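Local atomic coordinates of serine acetyltransferase (Entamoeba histolytica, PDB entry 3Q1X), a protein that probably catalyses the transfer of an acetyl group to the hydroxyl of L-serine, a step of cysteine biosynthesis. Residues V89-E94 with A139-E144; R125-F130 with H175-H180; F130-V135 with T162-H167; A206-E211 with T220-T225. All coordinates share one frame; numbering follows the deposited sequence.

Contact 1. Residues V89-E94 with A139-E144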
loop_
_atom_site.group_PDB
_atom_site.type_symbol
_atom_site.label_atom_id
_atom_site.label_comp_id
_atom_site.label_asym_id
_atom_site.label_seq_id
_atom_site.Cartn_x
_atom_site.Cartn_y
_atom_site.Cartn_z
ATOM N N VAL A 89 28.105 -4.608 7.333
ATOM C CA VAL A 89 27.998 -3.148 7.319
ATOM C C VAL A 89 29.236 -2.507 6.691
ATOM O O VAL A 89 29.144 -1.454 6.056
ATOM C CB VAL A 89 27.723 -2.575 8.725
ATOM C CG1 VAL A 89 27.825 -1.066 8.731
ATOM C CG2 VAL A 89 26.332 -2.988 9.190
ATOM N N MET A 90 30.386 -3.146 6.873
ATOM C CA MET A 90 31.594 -2.720 6.166
ATOM C C MET A 90 31.403 -2.872 4.653
ATOM O O MET A 90 31.824 -2.002 3.894
ATOM C CB MET A 90 32.835 -3.480 6.656
ATOM C CG MET A 90 33.309 -3.070 8.063
ATOM S SD MET A 90 33.833 -1.356 8.282
ATOM C CE MET A 90 35.554 -1.461 7.823
ATOM N N ALA A 91 30.728 -3.949 4.240
ATOM C CA ALA A 91 30.369 -4.182 2.835
ATOM C C ALA A 91 29.397 -3.149 2.270
ATOM O O ALA A 91 29.552 -2.705 1.128
ATOM C CB ALA A 91 29.812 -5.556 2.654
ATOM N N ILE A 92 28.386 -2.775 3.050
ATOM C CA ILE A 92 27.500 -1.672 2.659
ATOM C C ILE A 92 28.302 -0.378 2.459
ATOM O O ILE A 92 28.242 0.251 1.394
ATOM C CB ILE A 92 26.371 -1.416 3.698
ATOM C CG1 ILE A 92 25.398 -2.590 3.749
ATOM C CG2 ILE A 92 25.593 -0.158 3.344
ATOM C CD1 ILE A 92 24.557 -2.645 5.016
ATOM N N LEU A 93 29.057 0.007 3.488
ATOM C CA LEU A 93 29.890 1.205 3.418
ATOM C C LEU A 93 30.764 1.219 2.160
ATOM O O LEU A 93 30.773 2.214 1.418
ATOM C CB LEU A 93 30.729 1.364 4.696
ATOM C CG LEU A 93 29.992 1.905 5.927
ATOM C CD1 LEU A 93 30.780 1.619 7.197
ATOM C CD2 LEU A 93 29.687 3.401 5.795
ATOM N N GLU A 94 31.458 0.108 1.913
ATOM C CA GLU A 94 32.273 -0.082 0.706
ATOM C C GLU A 94 31.539 0.268 -0.589
ATOM O O GLU A 94 32.096 0.950 -1.451
ATOM C CB GLU A 94 32.769 -1.523 0.633
ATOM C CG GLU A 94 33.804 -1.767 -0.457
ATOM C CD GLU A 94 34.105 -3.244 -0.675
ATOM O OE1 GLU A 94 33.753 -4.081 0.191
ATOM O OE2 GLU A 94 34.701 -3.573 -1.721
ATOM N N ALA A 139 19.781 -2.908 0.748
ATOM C CA ALA A 139 19.319 -4.245 1.156
ATOM C C ALA A 139 19.996 -5.378 0.371
ATOM O O ALA A 139 20.321 -6.438 0.932
ATOM C CB ALA A 139 17.807 -4.343 1.046
ATOM N N HIS A 140 20.213 -5.159 -0.924
ATOM C CA HIS A 140 20.902 -6.137 -1.762
ATOM C C HIS A 140 22.350 -6.410 -1.332
ATOM O O HIS A 140 22.810 -7.555 -1.417
ATOM C CB HIS A 140 20.836 -5.754 -3.246
ATOM C CG HIS A 140 21.399 -6.798 -4.158
ATOM N ND1 HIS A 140 20.858 -8.060 -4.270
ATOM C CD2 HIS A 140 22.472 -6.773 -4.985
ATOM C CE1 HIS A 140 21.570 -8.766 -5.129
ATOM N NE2 HIS A 140 22.548 -8.006 -5.585
ATOM N N VAL A 141 23.058 -5.382 -0.852
ATOM C CA VAL A 141 24.439 -5.582 -0.356
ATOM C C VAL A 141 24.454 -6.508 0.870
ATOM O O VAL A 141 25.322 -7.377 0.996
ATOM C CB VAL A 141 25.180 -4.246 -0.084
ATOM C CG1 VAL A 141 26.608 -4.505 0.371
ATOM C CG2 VAL A 141 25.208 -3.397 -1.338
ATOM N N LEU A 142 23.479 -6.323 1.760
ATOM C CA LEU A 142 23.257 -7.245 2.868
ATOM C C LEU A 142 23.024 -8.671 2.382
ATOM O O LEU A 142 23.643 -9.611 2.896
ATOM C CB LEU A 142 22.094 -6.782 3.745
ATOM C CG LEU A 142 22.390 -5.651 4.727
ATOM C CD1 LEU A 142 21.132 -5.281 5.474
ATOM C CD2 LEU A 142 23.480 -6.065 5.704
ATOM N N TYR A 143 22.155 -8.834 1.385
ATOM C CA TYR A 143 21.873 -10.152 0.839
ATOM C C TYR A 143 23.160 -10.758 0.272
ATOM O O TYR A 143 23.475 -11.926 0.521
ATOM C CB TYR A 143 20.773 -10.104 -0.234
ATOM C CG TYR A 143 20.301 -11.482 -0.658
ATOM C CD1 TYR A 143 19.229 -12.110 -0.012
ATOM C CD2 TYR A 143 20.955 -12.177 -1.678
ATOM C CE1 TYR A 143 18.810 -13.391 -0.391
ATOM C CE2 TYR A 143 20.554 -13.449 -2.056
ATOM C CZ TYR A 143 19.482 -14.050 -1.419
ATOM O OH TYR A 143 19.094 -15.313 -1.803
ATOM N N GLU A 144 23.912 -9.942 -0.457
ATOM C CA GLU A 144 25.189 -10.387 -1.019
ATOM C C GLU A 144 26.232 -10.806 0.036
ATOM O O GLU A 144 27.148 -11.564 -0.278
ATOM C CB GLU A 144 25.752 -9.343 -1.993
ATOM C CG GLU A 144 25.006 -9.324 -3.336
ATOM C CD GLU A 144 25.523 -8.280 -4.324
ATOM O OE1 GLU A 144 25.979 -7.192 -3.899
ATOM O OE2 GLU A 144 25.453 -8.544 -5.545
#
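Val141 lays its CG1 methyl against the backbone of helix 82-113, 3.5 Å from the carbonyl O of Ala91, with the CB of Ala91 a little farther off. That methyl stands anti to its own backbone N (chi1 -178°), which directs it at the facing helix, and it also lies 4.1 Å from CG1 of Ile92. Val141 thus sits between Ala91 and Ile92. The second half of the contact is made by longer side chains that leave their helices along the flank and close the gap with their ends: CD1 of Ile92 comes to 3.7 Å from CD2 of Leu142 and as near to its CG, so the isoleucine tip lies against the CG-CD2 branch of the leucine. The helix axes of the two segments approach to 9.0 Å at 132°, a steep crossing slightly nearer perpendicular than antiparallel. Beyond the pair, Tyr150, Cys151 and Met154 of helix 150-162 pack on Leu142, while Val89 and Leu93 face helix 59-79. The side chains that meet are all apolar, and this is plain helix-helix packing inside the alpha-helical N-terminal part of a serine acetyltransferase, joining helix 82-113 to helix 128-144.

Contact 2. Residues R125-F130 with H175-H180. With SER (serine), chain B.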
loop_
_atom_site.group_PDB
_atom_site.type_symbol
_atom_site.label_atom_id
_atom_site.label_comp_id
_atom_site.label_asym_id
_atom_site.label_seq_id
_atom_site.Cartn_x
_atom_site.Cartn_y
_atom_site.Cartn_z
ATOM N N ARG A 125 12.257 13.620 -4.245
ATOM C CA ARG A 125 11.456 13.929 -3.071
ATOM C C ARG A 125 10.367 12.905 -2.787
ATOM O O ARG A 125 10.106 12.600 -1.631
ATOM C CB ARG A 125 10.834 15.320 -3.200
ATOM C CG ARG A 125 11.814 16.463 -2.998
ATOM C CD ARG A 125 12.100 16.693 -1.529
ATOM N NE ARG A 125 10.878 17.000 -0.794
ATOM C CZ ARG A 125 10.788 17.079 0.529
ATOM N NH1 ARG A 125 11.854 16.847 1.294
ATOM N NH2 ARG A 125 9.620 17.379 1.086
ATOM N N CYS A 126 9.722 12.368 -3.823
ATOM C CA CYS A 126 8.481 11.627 -3.568
ATOM C C CYS A 126 8.095 10.513 -4.536
ATOM O O CYS A 126 7.041 9.923 -4.359
ATOM C CB CYS A 126 7.306 12.606 -3.463
ATOM S SG CYS A 126 6.734 13.201 -5.059
ATOM N N TYR A 127 8.910 10.216 -5.546
ATOM C CA TYR A 127 8.542 9.117 -6.462
ATOM C C TYR A 127 8.747 7.767 -5.764
ATOM O O TYR A 127 9.857 7.465 -5.328
ATOM C CB TYR A 127 9.331 9.174 -7.768
ATOM C CG TYR A 127 8.655 9.957 -8.888
ATOM C CD1 TYR A 127 8.582 9.421 -10.176
ATOM C CD2 TYR A 127 8.077 11.212 -8.662
ATOM C CE1 TYR A 127 7.970 10.109 -11.205
ATOM C CE2 TYR A 127 7.459 11.924 -9.700
ATOM C CZ TYR A 127 7.400 11.354 -10.968
ATOM O OH TYR A 127 6.798 12.033 -12.008
ATOM N N PRO A 128 7.672 6.955 -5.655
ATOM C CA PRO A 128 7.755 5.747 -4.824
ATOM C C PRO A 128 8.696 4.666 -5.379
ATOM O O PRO A 128 9.392 3.996 -4.609
ATOM C CB PRO A 128 6.300 5.245 -4.765
ATOM C CG PRO A 128 5.657 5.808 -5.994
ATOM C CD PRO A 128 6.341 7.117 -6.269
ATOM N N GLY A 129 8.703 4.489 -6.703
ATOM C CA GLY A 129 9.682 3.610 -7.352
ATOM C C GLY A 129 11.107 3.973 -6.955
ATOM O O GLY A 129 11.932 3.087 -6.728
ATOM N N PHE A 130 11.385 5.272 -6.841
ATOM C CA PHE A 130 12.731 5.726 -6.475
ATOM C C PHE A 130 13.057 5.525 -4.988
ATOM O O PHE A 130 14.165 5.118 -4.650
ATOM C CB PHE A 130 13.001 7.158 -6.927
ATOM C CG PHE A 130 14.439 7.558 -6.763
ATOM C CD1 PHE A 130 15.428 6.964 -7.545
ATOM C CD2 PHE A 130 14.809 8.481 -5.792
ATOM C CE1 PHE A 130 16.768 7.303 -7.377
ATOM C CE2 PHE A 130 16.149 8.839 -5.625
ATOM C CZ PHE A 130 17.126 8.245 -6.408
ATOM N N HIS A 175 19.969 2.549 -14.428
ATOM C CA HIS A 175 18.918 3.173 -15.229
ATOM C C HIS A 175 17.585 2.442 -15.057
ATOM O O HIS A 175 16.877 2.174 -16.032
ATOM C CB HIS A 175 19.317 3.243 -16.716
ATOM C CG HIS A 175 20.542 4.061 -16.980
ATOM N ND1 HIS A 175 20.489 5.400 -17.302
ATOM C CD2 HIS A 175 21.852 3.727 -16.977
ATOM C CE1 HIS A 175 21.715 5.855 -17.488
ATOM N NE2 HIS A 175 22.561 4.861 -17.292
ATOM N N PHE A 176 17.265 2.123 -13.810
ATOM C CA PHE A 176 16.096 1.340 -13.475
ATOM C C PHE A 176 14.951 2.265 -13.078
ATOM O O PHE A 176 15.143 3.222 -12.322
ATOM C CB PHE A 176 16.429 0.357 -12.346
ATOM C CG PHE A 176 15.295 -0.552 -11.967
ATOM C CD1 PHE A 176 14.704 -1.392 -12.903
ATOM C CD2 PHE A 176 14.820 -0.566 -10.669
ATOM C CE1 PHE A 176 13.642 -2.234 -12.545
ATOM C CE2 PHE A 176 13.762 -1.412 -10.292
ATOM C CZ PHE A 176 13.172 -2.246 -11.237
ATOM N N PHE A 177 13.761 1.979 -13.594
ATOM C CA PHE A 177 12.579 2.792 -13.288
ATOM C C PHE A 177 11.315 1.968 -13.117
ATOM O O PHE A 177 10.901 1.247 -14.029
ATOM C CB PHE A 177 12.377 3.860 -14.367
ATOM C CG PHE A 177 11.176 4.762 -14.143
ATOM C CD1 PHE A 177 10.912 5.335 -12.893
ATOM C CD2 PHE A 177 10.342 5.085 -15.210
ATOM C CE1 PHE A 177 9.810 6.182 -12.708
ATOM C CE2 PHE A 177 9.243 5.937 -15.042
ATOM C CZ PHE A 177 8.975 6.484 -13.787
ATOM N N ILE A 178 10.705 2.080 -11.937
ATOM C CA ILE A 178 9.362 1.582 -11.692
ATOM C C ILE A 178 8.421 2.795 -11.640
ATOM O O ILE A 178 8.533 3.629 -10.752
ATOM C CB ILE A 178 9.253 0.779 -10.367
ATOM C CG1 ILE A 178 10.134 -0.475 -10.406
ATOM C CG2 ILE A 178 7.804 0.408 -10.091
ATOM C CD1 ILE A 178 10.515 -1.008 -9.042
ATOM N N ASP A 179 7.507 2.891 -12.600
ATOM C CA ASP A 179 6.506 3.947 -12.599
ATOM C C ASP A 179 5.236 3.460 -11.940
ATOM O O ASP A 179 4.772 2.350 -12.227
ATOM C CB ASP A 179 6.188 4.389 -14.031
ATOM C CG ASP A 179 5.544 5.762 -14.098
ATOM O OD1 ASP A 179 5.369 6.450 -13.055
ATOM O OD2 ASP A 179 5.219 6.176 -15.221
ATOM N N HIS A 180 4.688 4.303 -11.062
ATOM C CA HIS A 180 3.445 4.033 -10.302
ATOM C C HIS A 180 3.679 2.988 -9.214
ATOM O O HIS A 180 3.623 3.308 -8.018
ATOM C CB HIS A 180 2.278 3.708 -11.237
ATOM C CG HIS A 180 1.873 4.869 -12.090
ATOM N ND1 HIS A 180 2.020 4.879 -13.462
ATOM C CD2 HIS A 180 1.363 6.076 -11.756
ATOM C CE1 HIS A 180 1.588 6.034 -13.937
ATOM N NE2 HIS A 180 1.186 6.778 -12.923
HETATM N N SER B . 3.556 8.282 -15.669
HETATM C CA SER B . 3.225 8.024 -17.103
HETATM C C SER B . 2.567 9.245 -17.729
HETATM O O SER B . 2.301 10.237 -17.052
HETATM C CB SER B . 2.308 6.804 -17.230
HETATM O OG SER B . 1.040 7.052 -16.634
HETATM O OXT SER B . 2.288 9.261 -18.921
HETATM O O HOH W 1 7.900 5.861 -9.091
#
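The start of helix 128-144 abuts the edge of strand 177-178 backbone to backbone, Gly129 and Ile178 having their CA atoms 4.8 Å apart. The glycine's CA donates a CH···O contact to Ile178 O at 3.6 Å, its lack of a side chain admitting so close an approach. A water bridges the same two residues, accepting from Gly129 N and donating to Ile178 O, 2.9 Å from each. Tyr127, the N-cap residue, meets Phe177 edge to edge, CD1 to CE1 4.3 Å; its hydroxyl is bonded to Asp114. CG of Pro128 rests 3.8 Å from the carbonyl O of His180, an oxygen hydrogen-bonded to His159 of the second subunit. Next along the chain from Ile178, Asp179 OD2 accepts from the amino N of the bound serine at 2.7 Å; its CG lies anti to the backbone N (chi1 -160°), carrying the carboxylate to the ligand. OD1 lies above one face of the His180 imidazole, toward its rim, and the ring's edge is turned to the ligand hydroxyl. Asp114 of the same chain and Arg222 of the second subunit also bind this serine, so the helix start backs a substrate site shared between subunits at the first coil of a left-handed beta helix.

Contact 3. Residues F130-V135 with T162-H167; sequences FQAVIV and TSIDIH
This is a small apolar contact deep in the subunit, where helix 128-144 lies against the chain leaving helix 150-162 and entering the first strand of the beta helix. Ala132 carries the helix side: its CB points at the facing segment and lies 4.0 Å from CD1 of Ile164. The isoleucine arrives end first, its CG1 branch anti to the carbonyl carbon (chi1 -58°) and the chain beyond extended (chi2 170°), which brings the terminal methyl to the alanine. Thr162 stands beside it, with OG1 4.4 Å from the same CB. That hydroxyl oxygen is turned back on its own chain, accepting from Ile164 N at 3.2 Å with an N-H···O angle of 155°, and it is also bonded to the carbonyl O of Val158. The first of these bonds forms an ST turn, holding the bend in which Ser163 has positive phi. The hydroxyl of Ser163, within this segment, is hydrogen-bonded to the Ser163 hydroxyls of the second and third subunits. The contact joins the helical part of the subunit to the first coil of the left-handed beta helix, near the trimer centre.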
loop_
_atom_site.group_PDB
_atom_site.type_symbol
_atom_site.label_atom_id
_atom_site.label_comp_id
_atom_site.label_asym_id
_atom_site.label_seq_id
_atom_site.Cartn_x
_atom_site.Cartn_y
_atom_site.Cartn_z
ATOM N N PHE A 130 11.385 5.272 -6.841
ATOM C CA PHE A 130 12.731 5.726 -6.475
ATOM C C PHE A 130 13.057 5.525 -4.988
ATOM O O PHE A 130 14.165 5.118 -4.650
ATOM C CB PHE A 130 13.001 7.158 -6.927
ATOM C CG PHE A 130 14.439 7.558 -6.763
ATOM C CD1 PHE A 130 15.428 6.964 -7.545
ATOM C CD2 PHE A 130 14.809 8.481 -5.792
ATOM C CE1 PHE A 130 16.768 7.303 -7.377
ATOM C CE2 PHE A 130 16.149 8.839 -5.625
ATOM C CZ PHE A 130 17.126 8.245 -6.408
ATOM N N GLN A 131 12.079 5.765 -4.115
ATOM C CA GLN A 131 12.266 5.494 -2.687
ATOM C C GLN A 131 12.596 4.022 -2.458
ATOM O O GLN A 131 13.490 3.677 -1.687
ATOM C CB GLN A 131 11.026 5.890 -1.881
ATOM C CG GLN A 131 10.470 7.282 -2.209
ATOM C CD GLN A 131 11.529 8.372 -2.132
ATOM O OE1 GLN A 131 12.249 8.477 -1.135
ATOM N NE2 GLN A 131 11.636 9.183 -3.181
ATOM N N ALA A 132 11.887 3.159 -3.182
ATOM C CA ALA A 132 12.067 1.718 -3.088
ATOM C C ALA A 132 13.473 1.312 -3.536
ATOM O O ALA A 132 14.147 0.547 -2.858
ATOM C CB ALA A 132 11.034 1.021 -3.945
ATOM N N VAL A 133 13.905 1.838 -4.680
ATOM C CA VAL A 133 15.205 1.467 -5.237
ATOM C C VAL A 133 16.377 1.916 -4.365
ATOM O O VAL A 133 17.361 1.189 -4.272
ATOM C CB VAL A 133 15.380 1.889 -6.737
ATOM C CG1 VAL A 133 14.363 1.173 -7.615
ATOM C CG2 VAL A 133 15.306 3.370 -6.919
ATOM N N ILE A 134 16.250 3.083 -3.720
ATOM C CA ILE A 134 17.234 3.571 -2.745
ATOM C C ILE A 134 17.496 2.538 -1.657
ATOM O O ILE A 134 18.641 2.216 -1.349
ATOM C CB ILE A 134 16.773 4.881 -2.060
ATOM C CG1 ILE A 134 16.801 6.068 -3.022
ATOM C CG2 ILE A 134 17.629 5.193 -0.848
ATOM C CD1 ILE A 134 16.232 7.363 -2.415
ATOM N N VAL A 135 16.414 2.040 -1.069
ATOM C CA VAL A 135 16.519 1.078 0.009
ATOM C C VAL A 135 16.929 -0.281 -0.563
ATOM O O VAL A 135 17.810 -0.935 -0.016
ATOM C CB VAL A 135 15.227 1.026 0.842
ATOM C CG1 VAL A 135 15.336 -0.007 1.933
ATOM C CG2 VAL A 135 14.908 2.416 1.434
ATOM N N THR A 162 5.238 1.794 -0.133
ATOM C CA THR A 162 5.088 2.028 -1.579
ATOM C C THR A 162 4.288 0.927 -2.280
ATOM O O THR A 162 3.939 1.070 -3.454
ATOM C CB THR A 162 6.472 2.043 -2.256
ATOM O OG1 THR A 162 7.070 0.753 -2.112
ATOM C CG2 THR A 162 7.383 3.104 -1.627
ATOM N N SER A 163 4.039 -0.173 -1.573
ATOM C CA SER A 163 3.362 -1.363 -2.140
ATOM C C SER A 163 4.164 -2.018 -3.267
ATOM O O SER A 163 3.609 -2.789 -4.063
ATOM C CB SER A 163 1.929 -1.041 -2.609
ATOM O OG SER A 163 1.215 -0.295 -1.643
ATOM N N ILE A 164 5.454 -1.686 -3.329
ATOM C CA ILE A 164 6.433 -2.304 -4.224
ATOM C C ILE A 164 7.193 -3.375 -3.433
ATOM O O ILE A 164 7.698 -3.107 -2.336
ATOM C CB ILE A 164 7.416 -1.259 -4.804
ATOM C CG1 ILE A 164 6.668 -0.162 -5.571
ATOM C CG2 ILE A 164 8.483 -1.933 -5.698
ATOM C CD1 ILE A 164 7.545 1.009 -5.959
ATOM N N ASP A 165 7.274 -4.567 -4.011
ATOM C CA ASP A 165 7.694 -5.775 -3.318
ATOM C C ASP A 165 8.916 -6.344 -4.015
ATOM O O ASP A 165 8.792 -7.137 -4.943
ATOM C CB ASP A 165 6.542 -6.798 -3.333
ATOM C CG ASP A 165 6.736 -7.936 -2.331
ATOM O OD1 ASP A 165 7.823 -8.059 -1.699
ATOM O OD2 ASP A 165 5.770 -8.716 -2.161
ATOM N N ILE A 166 10.097 -5.932 -3.569
ATOM C CA ILE A 166 11.342 -6.337 -4.204
ATOM C C ILE A 166 12.130 -7.141 -3.194
ATOM O O ILE A 166 12.534 -6.604 -2.155
ATOM C CB ILE A 166 12.201 -5.118 -4.650
ATOM C CG1 ILE A 166 11.437 -4.228 -5.631
ATOM C CG2 ILE A 166 13.520 -5.599 -5.273
ATOM C CD1 ILE A 166 12.222 -2.999 -6.089
ATOM N N HIS A 167 12.332 -8.424 -3.468
ATOM C CA HIS A 167 13.136 -9.243 -2.569
ATOM C C HIS A 167 14.586 -8.757 -2.573
ATOM O O HIS A 167 15.124 -8.475 -3.647
ATOM C CB HIS A 167 13.086 -10.723 -2.945
ATOM C CG HIS A 167 13.695 -11.606 -1.907
ATOM N ND1 HIS A 167 12.944 -12.315 -0.994
ATOM C CD2 HIS A 167 14.991 -11.841 -1.592
ATOM C CE1 HIS A 167 13.751 -12.980 -0.188
ATOM N NE2 HIS A 167 14.997 -12.713 -0.530
#

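Contact 4. Residues A206-E211 with T220-T225. With SER (serine), chain C.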
loop_
_atom_site.group_PDB
_atom_site.type_symbol
_atom_site.label_atom_id
_atom_site.label_comp_id
_atom_site.label_asym_id
_atom_site.label_seq_id
_atom_site.Cartn_x
_atom_site.Cartn_y
_atom_site.Cartn_z
ATOM N N ALA A 206 7.383 -15.941 -9.403
ATOM C CA ALA A 206 7.047 -17.348 -9.508
ATOM C C ALA A 206 5.737 -17.644 -8.792
ATOM O O ALA A 206 5.328 -16.899 -7.899
ATOM C CB ALA A 206 8.178 -18.205 -8.925
ATOM N N MET A 207 5.086 -18.730 -9.204
ATOM C CA MET A 207 3.919 -19.272 -8.513
ATOM C C MET A 207 4.192 -20.706 -8.133
ATOM O O MET A 207 4.862 -21.426 -8.872
ATOM C CB MET A 207 2.707 -19.290 -9.428
ATOM C CG MET A 207 2.154 -17.962 -9.782
ATOM S SD MET A 207 0.614 -18.250 -10.646
ATOM C CE MET A 207 1.118 -19.214 -12.080
ATOM N N HIS A 208 3.641 -21.140 -7.005
ATOM C CA HIS A 208 3.815 -22.518 -6.591
ATOM C C HIS A 208 2.490 -23.198 -6.299
ATOM O O HIS A 208 1.869 -22.986 -5.259
ATOM C CB HIS A 208 4.777 -22.603 -5.412
ATOM C CG HIS A 208 6.103 -21.976 -5.700
ATOM N ND1 HIS A 208 6.494 -20.776 -5.148
ATOM C CD2 HIS A 208 7.101 -22.352 -6.532
ATOM C CE1 HIS A 208 7.690 -20.454 -5.609
ATOM N NE2 HIS A 208 8.082 -21.395 -6.448
ATOM N N PHE A 209 2.060 -24.008 -7.257
ATOM C CA PHE A 209 0.850 -24.793 -7.089
ATOM C C PHE A 209 1.102 -25.906 -6.091
ATOM O O PHE A 209 2.132 -26.591 -6.142
ATOM C CB PHE A 209 0.365 -25.334 -8.430
ATOM C CG PHE A 209 -0.006 -24.260 -9.403
ATOM C CD1 PHE A 209 -1.142 -23.484 -9.199
ATOM C CD2 PHE A 209 0.790 -24.006 -10.512
ATOM C CE1 PHE A 209 -1.490 -22.480 -10.096
ATOM C CE2 PHE A 209 0.454 -23.004 -11.416
ATOM C CZ PHE A 209 -0.693 -22.241 -11.209
ATOM N N GLN A 210 0.156 -26.062 -5.171
ATOM C CA GLN A 210 0.325 -26.968 -4.051
ATOM C C GLN A 210 0.599 -28.397 -4.493
ATOM O O GLN A 210 -0.190 -29.005 -5.221
ATOM C CB GLN A 210 -0.891 -26.924 -3.129
ATOM C CG GLN A 210 -0.980 -25.663 -2.302
ATOM C CD GLN A 210 -2.222 -25.631 -1.447
ATOM O OE1 GLN A 210 -2.434 -26.512 -0.608
ATOM N NE2 GLN A 210 -3.055 -24.615 -1.653
ATOM N N GLU A 211 1.757 -28.893 -4.077
ATOM C CA GLU A 211 2.059 -30.306 -4.120
ATOM C C GLU A 211 1.890 -30.771 -2.690
ATOM O O GLU A 211 2.772 -30.550 -1.859
ATOM C CB GLU A 211 3.487 -30.533 -4.599
ATOM N N THR A 220 16.925 -21.760 -4.842
ATOM C CA THR A 220 17.219 -22.052 -6.256
ATOM C C THR A 220 16.667 -21.004 -7.214
ATOM O O THR A 220 15.673 -20.336 -6.924
ATOM C CB THR A 220 16.782 -23.462 -6.739
ATOM O OG1 THR A 220 15.369 -23.486 -6.996
ATOM C CG2 THR A 220 17.199 -24.555 -5.738
ATOM N N LYS A 221 17.326 -20.886 -8.366
ATOM C CA LYS A 221 16.926 -19.958 -9.415
ATOM C C LYS A 221 15.553 -20.358 -9.953
ATOM O O LYS A 221 15.372 -21.455 -10.497
ATOM C CB LYS A 221 18.004 -19.937 -10.509
ATOM C CG LYS A 221 17.682 -19.167 -11.779
ATOM C CD LYS A 221 17.352 -17.706 -11.527
ATOM C CE LYS A 221 17.524 -16.894 -12.810
ATOM N NZ LYS A 221 16.902 -15.548 -12.714
ATOM N N ARG A 222 14.581 -19.462 -9.788
ATOM C CA ARG A 222 13.176 -19.790 -10.045
ATOM C C ARG A 222 12.361 -18.579 -10.509
ATOM O O ARG A 222 11.147 -18.682 -10.709
ATOM C CB ARG A 222 12.535 -20.406 -8.791
ATOM C CG ARG A 222 12.453 -19.438 -7.612
ATOM C CD ARG A 222 12.387 -20.166 -6.286
ATOM N NE ARG A 222 12.166 -19.239 -5.176
ATOM C CZ ARG A 222 13.127 -18.667 -4.461
ATOM N NH1 ARG A 222 14.410 -18.901 -4.730
ATOM N NH2 ARG A 222 12.798 -17.845 -3.468
ATOM N N HIS A 223 13.037 -17.442 -10.658
ATOM C CA HIS A 223 12.415 -16.194 -11.095
ATOM C C HIS A 223 13.071 -15.753 -12.417
ATOM O O HIS A 223 14.170 -16.218 -12.746
ATOM C CB HIS A 223 12.555 -15.108 -10.013
ATOM C CG HIS A 223 12.065 -15.521 -8.656
ATOM N ND1 HIS A 223 10.738 -15.786 -8.386
ATOM C CD2 HIS A 223 12.723 -15.679 -7.483
ATOM C CE1 HIS A 223 10.604 -16.110 -7.110
ATOM N NE2 HIS A 223 11.795 -16.055 -6.541
ATOM N N PRO A 224 12.408 -14.860 -13.182
ATOM C CA PRO A 224 12.912 -14.519 -14.516
ATOM C C PRO A 224 14.271 -13.826 -14.556
ATOM O O PRO A 224 14.690 -13.190 -13.588
ATOM C CB PRO A 224 11.840 -13.564 -15.060
ATOM C CG PRO A 224 10.604 -13.905 -14.302
ATOM C CD PRO A 224 11.089 -14.247 -12.930
ATOM N N THR A 225 14.950 -13.972 -15.689
ATOM C CA THR A 225 16.107 -13.160 -16.024
ATOM C C THR A 225 15.675 -12.268 -17.177
ATOM O O THR A 225 15.089 -12.737 -18.161
ATOM C CB THR A 225 17.321 -14.023 -16.423
ATOM O OG1 THR A 225 17.720 -14.828 -15.308
ATOM C CG2 THR A 225 18.495 -13.157 -16.877
HETATM N N SER C . 7.694 -16.135 -2.685
HETATM C CA SER C . 7.737 -17.114 -3.814
HETATM C C SER C . 9.177 -17.457 -4.171
HETATM O O SER C . 10.118 -16.895 -3.614
HETATM C CB SER C . 7.008 -16.553 -5.038
HETATM O OG SER C . 7.682 -15.414 -5.558
HETATM O OXT SER C . 9.424 -18.303 -5.022
#
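Arg222 leaves the backbone with CB turned toward the 206-211 segment and CG set between its backbone N and carbonyl carbon (chi1 65°), where CG lies 3.6 Å above one face of the His223 ring. From there the chain runs extended to NE, and CD passes the edge of the His208 imidazole. The guanidinium then grips the carboxylate of the bound serine with two N-H groups. NH2 donates to the ligand's O at 2.8 Å; NE donates to OXT, whose modelled place is less certain. NH1 turns back instead, bonding to Thr220 O at 2.9 Å with that oxygen nearly in the guanidinium plane, which helps fix the rotation of the group. His223 NE2 lies 3.3 Å above one face of the guanidinium, toward its rim, and NH2 forms a salt bridge to Glu188. Across the contact, Ala206 packs against the base of these side chains: its CB is 3.5 Å from Arg222 O and 3.6 Å from His223 ND1, while its backbone N lies at the edge of the His223 ring, in plane. His223 CE1 comes 3.4 Å from the hydroxyl OG of the serine. The chemistry is consistent with recognition of an amino acid at both ends, the guanidinium, probably cationic, taking the carboxylate, and Asp179 and Asp114 of the third subunit completing the site, with His208 and His223 beside the ligand.

Contacts 1, 2 and 3 all use helix 128-144. Contacts 2 and 3 are neighbours, centres about 8 Å apart, sharing Phe130 and touching where Phe176 CD2 meets Val133 CG1 at 3.5 Å. Contact 1 lies farther down that helix, its centre about 17 Å from that of contact 3, yet Tyr143 CE1 reaches His167 NE2 at 3.9 Å. Contact 4 stands apart in the long loop between strands 203-205 and 225-226, its centre about 26 Å from that of contact 2. The trimer unites these two: Asp179 belongs to contact 2 and Arg222 to contact 4, and both serines described here are held by such a pair from different subunits. Contact 3's Ile164 side chain is about 13 Å from a serine.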